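PDB 4IV6: acyl-CoA dehydrogenase FadE3 from Mycobacterium smegmatis, which belongs to the acyl-CoA dehydrogenase family of flavoproteins and holds dihydroflavine-adenine dinucleotide in an assembly of four chains. Local coordinates for residues 285-290 / 334-339; 59-64 / 106-111. One frame throughout, in Å; residues are numbered along the deposited sequence.

How the contacts relate
From the N terminus, contact 2 comes first: the loop 59-64, which follows helix 41-50, meets helix 105-116 at residues 106-111, closing a mostly helical excursion made of helices 68-81 and 83-102. The chain then runs through the strands of the middle domain and into helix 234-270. Contact 1 closes a second loop, bringing residues 285-290 of helix 282-310 against residues 334-339 of helix 316-340. The two follow one another in series and do not cross. Their centres lie about 45 Å apart on opposite sides of the chain's centre, contact 2 tying the N-terminal helical domain and contact 1 the C-terminal one, beside the dinucleotide.

Contact 1: residues 285-290 / 334-339; sequences GNMLAD and ALDAVR. With FDA (dihydroflavine-adenine dinucleotide), chain C.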
loop_
_atom_site.group_PDB
_atom_site.type_symbol
_atom_site.label_atom_id
_atom_site.label_comp_id
_atom_site.label_asym_id
_atom_site.label_seq_id
_atom_site.Cartn_x
_atom_site.Cartn_y
_atom_site.Cartn_z
ATOM N N GLY B 285 -14.643 4.429 -9.908
ATOM C CA GLY B 285 -14.899 3.063 -10.324
ATOM C C GLY B 285 -13.781 2.118 -9.931
ATOM O O GLY B 285 -14.018 0.970 -9.557
ATOM N N ASN B 286 -12.554 2.617 -9.983
ATOM C CA ASN B 286 -11.403 1.835 -9.572
ATOM C C ASN B 286 -11.435 1.517 -8.088
ATOM O O ASN B 286 -11.075 0.398 -7.664
ATOM C CB ASN B 286 -10.110 2.578 -9.919
ATOM C CG ASN B 286 -9.855 2.657 -11.415
ATOM O OD1 ASN B 286 -10.529 2.010 -12.221
ATOM N ND2 ASN B 286 -8.899 3.491 -11.795
ATOM N N MET B 287 -11.825 2.491 -7.277
ATOM C CA MET B 287 -11.961 2.241 -5.841
ATOM C C MET B 287 -13.020 1.169 -5.619
ATOM O O MET B 287 -12.813 0.257 -4.838
ATOM C CB MET B 287 -12.323 3.503 -5.048
ATOM C CG MET B 287 -11.149 4.416 -4.771
ATOM S SD MET B 287 -11.615 5.785 -3.654
ATOM C CE MET B 287 -12.673 6.811 -4.649
ATOM N N LEU B 288 -14.166 1.279 -6.299
ATOM C CA LEU B 288 -15.226 0.265 -6.131
ATOM C C LEU B 288 -14.733 -1.130 -6.524
ATOM O O LEU B 288 -15.048 -2.123 -5.859
ATOM C CB LEU B 288 -16.459 0.640 -6.961
ATOM C CG LEU B 288 -17.110 1.931 -6.465
ATOM C CD1 LEU B 288 -18.079 2.434 -7.521
ATOM C CD2 LEU B 288 -17.776 1.699 -5.108
ATOM N N ALA B 289 -14.015 -1.213 -7.644
ATOM C CA ALA B 289 -13.500 -2.496 -8.106
ATOM C C ALA B 289 -12.535 -3.103 -7.084
ATOM O O ALA B 289 -12.605 -4.293 -6.795
ATOM C CB ALA B 289 -12.819 -2.363 -9.467
ATOM N N ASP B 290 -11.649 -2.267 -6.541
ATOM C CA ASP B 290 -10.665 -2.733 -5.561
ATOM C C ASP B 290 -11.362 -3.160 -4.280
ATOM O O ASP B 290 -11.060 -4.220 -3.737
ATOM C CB ASP B 290 -9.617 -1.670 -5.276
ATOM C CG ASP B 290 -8.605 -1.568 -6.371
ATOM O OD1 ASP B 290 -8.510 -2.513 -7.180
ATOM O OD2 ASP B 290 -7.918 -0.535 -6.458
ATOM N N ALA B 334 -13.451 0.802 4.572
ATOM C CA ALA B 334 -14.161 1.859 5.305
ATOM C C ALA B 334 -13.654 3.240 4.893
ATOM O O ALA B 334 -14.431 4.122 4.621
ATOM C CB ALA B 334 -14.055 1.671 6.803
ATOM N N LEU B 335 -12.339 3.402 4.790
ATOM C CA LEU B 335 -11.783 4.690 4.385
ATOM C C LEU B 335 -12.193 5.036 2.966
ATOM O O LEU B 335 -12.595 6.170 2.723
ATOM C CB LEU B 335 -10.267 4.726 4.529
ATOM C CG LEU B 335 -9.535 5.936 3.930
ATOM C CD1 LEU B 335 -10.009 7.233 4.557
ATOM C CD2 LEU B 335 -8.064 5.735 4.182
ATOM N N ASP B 336 -12.118 4.070 2.053
ATOM C CA ASP B 336 -12.435 4.327 0.640
ATOM C C ASP B 336 -13.920 4.648 0.464
ATOM O O ASP B 336 -14.260 5.487 -0.346
ATOM C CB ASP B 336 -12.021 3.186 -0.257
ATOM C CG ASP B 336 -10.503 3.158 -0.536
ATOM O OD1 ASP B 336 -9.754 4.122 -0.214
ATOM O OD2 ASP B 336 -10.059 2.139 -1.087
ATOM N N ALA B 337 -14.785 4.054 1.290
ATOM C CA ALA B 337 -16.211 4.400 1.268
ATOM C C ALA B 337 -16.435 5.855 1.688
ATOM O O ALA B 337 -17.298 6.517 1.123
ATOM C CB ALA B 337 -17.039 3.455 2.123
ATOM N N VAL B 338 -15.632 6.355 2.646
ATOM C CA VAL B 338 -15.678 7.749 3.037
ATOM C C VAL B 338 -15.299 8.585 1.806
ATOM O O VAL B 338 -15.989 9.573 1.497
ATOM C CB VAL B 338 -14.760 8.039 4.242
ATOM C CG1 VAL B 338 -14.507 9.515 4.436
ATOM C CG2 VAL B 338 -15.397 7.479 5.498
ATOM N N ARG B 339 -14.235 8.162 1.106
ATOM C CA ARG B 339 -13.707 8.921 -0.042
ATOM C C ARG B 339 -14.790 9.017 -1.127
ATOM O O ARG B 339 -15.002 10.065 -1.734
ATOM C CB ARG B 339 -12.477 8.247 -0.671
ATOM C CG ARG B 339 -11.216 8.170 0.185
ATOM C CD ARG B 339 -10.171 7.376 -0.587
ATOM N NE ARG B 339 -8.955 6.992 0.118
ATOM C CZ ARG B 339 -7.893 7.768 0.276
ATOM N NH1 ARG B 339 -7.889 9.025 -0.176
ATOM N NH2 ARG B 339 -6.804 7.273 0.839
HETATM P PA FDA C . -18.357 15.147 -5.222
HETATM O O1A FDA C . -19.806 14.797 -5.134
HETATM O O2A FDA C . -17.809 16.149 -6.211
HETATM O O5B FDA C . -17.522 13.803 -5.443
HETATM C C5B FDA C . -17.888 12.554 -4.838
HETATM C C4B FDA C . -16.790 11.534 -5.138
HETATM O O4B FDA C . -16.617 11.462 -6.562
HETATM C C3B FDA C . -15.442 11.949 -4.571
HETATM O O3B FDA C . -14.704 10.770 -4.340
HETATM C C2B FDA C . -14.816 12.702 -5.738
HETATM O O2B FDA C . -13.410 12.770 -5.682
HETATM C C1B FDA C . -15.307 11.882 -6.899
HETATM N N9A FDA C . -15.372 12.653 -8.128
HETATM C C8A FDA C . -16.255 13.621 -8.415
HETATM N N7A FDA C . -16.017 14.085 -9.653
HETATM C C5A FDA C . -14.955 13.393 -10.178
HETATM C C6A FDA C . -14.174 13.416 -11.426
HETATM N N6A FDA C . -14.490 14.286 -12.426
HETATM N N1A FDA C . -13.148 12.534 -11.532
HETATM C C2A FDA C . -12.830 11.676 -10.545
HETATM N N3A FDA C . -13.491 11.615 -9.362
HETATM C C4A FDA C . -14.536 12.449 -9.151
HETATM N N1 FDA C . -16.236 24.023 0.674
HETATM C C2 FDA C . -16.286 25.364 0.611
HETATM O O2 FDA C . -16.636 25.917 -0.466
HETATM N N3 FDA C . -15.938 26.108 1.663
HETATM C C4 FDA C . -15.567 25.586 2.837
HETATM O O4 FDA C . -15.282 26.318 3.769
HETATM C C4X FDA C . -15.485 24.147 2.999
HETATM N N5 FDA C . -15.124 23.523 4.133
HETATM C C5X FDA C . -15.500 22.220 4.307
HETATM C C6 FDA C . -15.561 21.648 5.583
HETATM C C7 FDA C . -15.911 20.331 5.761
HETATM C C7M FDA C . -15.995 19.740 7.137
HETATM C C8 FDA C . -16.214 19.549 4.650
HETATM C C8M FDA C . -16.583 18.109 4.739
HETATM C C9 FDA C . -16.140 20.081 3.393
HETATM C C9A FDA C . -15.811 21.417 3.200
HETATM N N10 FDA C . -15.787 21.965 1.876
HETATM C C10 FDA C . -15.857 23.371 1.795
HETATM C "C1'" FDA C . -16.498 21.250 0.809
HETATM C "C2'" FDA C . -15.476 20.363 0.131
HETATM O "O2'" FDA C . -14.488 21.136 -0.564
HETATM C "C3'" FDA C . -16.250 19.386 -0.761
HETATM O "O3'" FDA C . -16.791 18.325 0.070
HETATM C "C4'" FDA C . -15.352 18.800 -1.818
HETATM O "O4'" FDA C . -15.240 19.780 -2.829
HETATM C "C5'" FDA C . -15.902 17.535 -2.469
HETATM O "O5'" FDA C . -17.202 17.790 -2.892
HETATM P P FDA C . -18.423 16.809 -2.927
HETATM O O1P FDA C . -18.674 16.282 -1.568
HETATM O O2P FDA C . -19.467 17.624 -3.589
HETATM O O3P FDA C . -17.818 15.611 -3.810
#
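Two long helices of the C-terminal helical domain, 282-310 and 316-340, meet here beside the dihydroflavine-adenine dinucleotide pocket, with Met287 reaching across to Asp336 and Arg339. The CA atoms of Met287 and Asp336 are 6.8 Å apart. The thioether does the touching: Met287 SD lies 3.7 Å from Arg339 CD and 4.0 Å from Arg339 CB, so it rests against the aliphatic part of the arginine. The two side chains cross at about a right angle. The same sulfur comes within 4.2 Å of Asp336 CG.

Arg339 is extended from CG to NE, which carries its head group past the sulfur. Its NE makes a salt bridge with Asp336 OD1, one helical turn back, at 3.0 Å. This oxygen is approached nearly along its C-O axis, but the N-H points well off the line (131°) and the carboxylate oxygen sits 18° out of the guanidinium plane. Arg339 NH2 pairs with Glu328 of a neighbouring subunit, so two acidic residues hold the head group and the contact borders a subunit interface.

The backbone of the same arginine serves the ligand: FDA O3B donates a hydrogen bond to Arg339 O at 2.7 Å, and Arg271 and Gly343 also bind the dinucleotide. Residues of that neighbouring subunit, among them Ser133 and Glu370, complete the site, an arrangement characteristic of tetrameric acyl-CoA dehydrogenases, whose dinucleotide lies between subunits.

Contact 2: residues 59-64 / 106-111; sequences EPYGFG and EQKQKY
The irregular loop 59-64 passes the helical segment 106-111 with Tyr61 and Gln109 closest, their CA atoms 6.9 Å apart, just after a cis peptide bond that leads into Pro60. The Tyr61 ring lies against Lys108 and Gln109. The phenol oxygen lies over the lysine chain: Tyr61 OH is 3.5 Å from Lys108 CE and 3.7 Å from Lys108 CB. Lys108 CB also approaches Tyr61 CZ, at 3.8 Å, obliquely to the ring. A bend at chi3 (-71°) sets Lys108 CE beside the hydroxyl, while Lys108 NZ is engaged in a salt bridge with Glu105.

The contact belongs to the helical N-terminal domain of the acyl-CoA dehydrogenase fold, where it joins the loop between helices 41-50 and 68-81 to helix 105-116; Leu100 and Leu112 also pack on the tyrosine. At the ring's edge, near its plane, Gln109 OE1 stands 3.6 Å from Tyr61 CE1 and 3.7 Å from Tyr61 CD1. The glutamine folds back at chi2 (49°) to deliver this oxygen, its amide plane inclined to the ring. Pro60 CD sits over one face of the ring, offset toward the rim.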
loop_
_atom_site.group_PDB
_atom_site.type_symbol
_atom_site.label_atom_id
_atom_site.label_comp_id
_atom_site.label_asym_id
_atom_site.label_seq_id
_atom_site.Cartn_x
_atom_site.Cartn_y
_atom_site.Cartn_z
ATOM N N GLU B 59 -27.768 -29.785 21.886
ATOM C CA GLU B 59 -28.561 -30.583 22.810
ATOM C C GLU B 59 -27.605 -31.450 23.608
ATOM O O GLU B 59 -26.581 -31.852 23.101
ATOM C CB GLU B 59 -29.523 -31.494 22.055
ATOM C CG GLU B 59 -30.510 -30.778 21.157
ATOM C CD GLU B 59 -31.385 -31.754 20.395
ATOM O OE1 GLU B 59 -31.463 -32.932 20.799
ATOM O OE2 GLU B 59 -31.988 -31.355 19.386
ATOM N N PRO B 60 -27.936 -31.755 24.864
ATOM C CA PRO B 60 -29.180 -31.462 25.547
ATOM C C PRO B 60 -29.300 -30.056 26.124
ATOM O O PRO B 60 -30.368 -29.699 26.602
ATOM C CB PRO B 60 -29.214 -32.522 26.662
ATOM C CG PRO B 60 -27.776 -32.742 26.994
ATOM C CD PRO B 60 -27.013 -32.539 25.707
ATOM N N TYR B 61 -28.239 -29.254 26.063
ATOM C CA TYR B 61 -28.230 -27.962 26.746
ATOM C C TYR B 61 -29.019 -26.898 25.997
ATOM O O TYR B 61 -29.716 -26.104 26.602
ATOM C CB TYR B 61 -26.796 -27.460 26.958
ATOM C CG TYR B 61 -25.849 -28.520 27.432
ATOM C CD1 TYR B 61 -25.889 -28.987 28.743
ATOM C CD2 TYR B 61 -24.920 -29.054 26.582
ATOM C CE1 TYR B 61 -25.027 -29.977 29.177
ATOM C CE2 TYR B 61 -24.047 -30.035 27.006
ATOM C CZ TYR B 61 -24.112 -30.497 28.300
ATOM O OH TYR B 61 -23.239 -31.462 28.700
ATOM N N GLY B 62 -28.883 -26.861 24.689
ATOM C CA GLY B 62 -29.602 -25.881 23.886
ATOM C C GLY B 62 -30.138 -26.486 22.607
ATOM O O GLY B 62 -29.877 -27.643 22.299
ATOM N N PHE B 63 -30.838 -25.678 21.829
ATOM C CA PHE B 63 -31.596 -26.164 20.701
ATOM C C PHE B 63 -30.787 -26.493 19.447
ATOM O O PHE B 63 -31.393 -26.554 18.354
ATOM C CB PHE B 63 -32.663 -25.128 20.343
ATOM N N GLY B 64 -29.448 -26.669 19.578
ATOM C CA GLY B 64 -28.544 -27.038 18.465
ATOM C C GLY B 64 -27.438 -26.019 18.106
ATOM O O GLY B 64 -27.670 -24.807 17.985
ATOM N N GLU B 106 -21.103 -31.002 35.363
ATOM C CA GLU B 106 -21.759 -30.102 36.309
ATOM C C GLU B 106 -21.750 -28.667 35.810
ATOM O O GLU B 106 -22.769 -27.993 35.877
ATOM C CB GLU B 106 -21.068 -30.142 37.679
ATOM C CG GLU B 106 -21.225 -31.449 38.437
ATOM C CD GLU B 106 -20.654 -32.671 37.711
ATOM O OE1 GLU B 106 -19.562 -32.566 37.075
ATOM O OE2 GLU B 106 -21.308 -33.748 37.783
ATOM N N GLN B 107 -20.598 -28.217 35.319
ATOM C CA GLN B 107 -20.457 -26.837 34.819
ATOM C C GLN B 107 -21.284 -26.590 33.583
ATOM O O GLN B 107 -21.951 -25.551 33.457
ATOM C CB GLN B 107 -18.994 -26.521 34.471
ATOM C CG GLN B 107 -18.082 -26.551 35.661
ATOM C CD GLN B 107 -16.622 -26.321 35.296
ATOM O OE1 GLN B 107 -16.039 -26.990 34.424
ATOM N NE2 GLN B 107 -16.023 -25.389 35.987
ATOM N N LYS B 108 -21.187 -27.534 32.646
ATOM C CA LYS B 108 -21.957 -27.492 31.421
ATOM C C LYS B 108 -23.455 -27.409 31.732
ATOM O O LYS B 108 -24.152 -26.543 31.192
ATOM C CB LYS B 108 -21.627 -28.694 30.527
ATOM C CG LYS B 108 -20.238 -28.610 29.923
ATOM C CD LYS B 108 -19.992 -29.674 28.880
ATOM C CE LYS B 108 -19.876 -31.036 29.506
ATOM N NZ LYS B 108 -19.341 -31.994 28.520
ATOM N N GLN B 109 -23.928 -28.265 32.642
ATOM C CA GLN B 109 -25.309 -28.263 33.044
ATOM C C GLN B 109 -25.716 -27.013 33.811
ATOM O O GLN B 109 -26.831 -26.539 33.680
ATOM C CB GLN B 109 -25.609 -29.515 33.887
ATOM C CG GLN B 109 -27.093 -29.799 34.107
ATOM C CD GLN B 109 -27.909 -29.752 32.815
ATOM O OE1 GLN B 109 -27.490 -30.281 31.775
ATOM N NE2 GLN B 109 -29.069 -29.094 32.869
ATOM N N LYS B 110 -24.812 -26.489 34.626
ATOM C CA LYS B 110 -25.115 -25.299 35.414
ATOM C C LYS B 110 -25.327 -24.050 34.554
ATOM O O LYS B 110 -26.193 -23.230 34.854
ATOM C CB LYS B 110 -23.978 -25.039 36.382
ATOM C CG LYS B 110 -24.176 -23.769 37.173
ATOM C CD LYS B 110 -23.229 -23.700 38.326
ATOM C CE LYS B 110 -23.815 -22.742 39.334
ATOM N NZ LYS B 110 -22.870 -22.582 40.457
ATOM N N TYR B 111 -24.528 -23.909 33.498
ATOM C CA TYR B 111 -24.429 -22.656 32.745
ATOM C C TYR B 111 -25.000 -22.654 31.311
ATOM O O TYR B 111 -25.635 -21.679 30.906
ATOM C CB TYR B 111 -22.961 -22.232 32.686
ATOM C CG TYR B 111 -22.396 -21.819 34.024
ATOM C CD1 TYR B 111 -23.067 -20.885 34.847
ATOM C CD2 TYR B 111 -21.193 -22.324 34.468
ATOM C CE1 TYR B 111 -22.547 -20.510 36.083
ATOM C CE2 TYR B 111 -20.678 -21.952 35.700
ATOM C CZ TYR B 111 -21.350 -21.051 36.508
ATOM O OH TYR B 111 -20.804 -20.688 37.725
#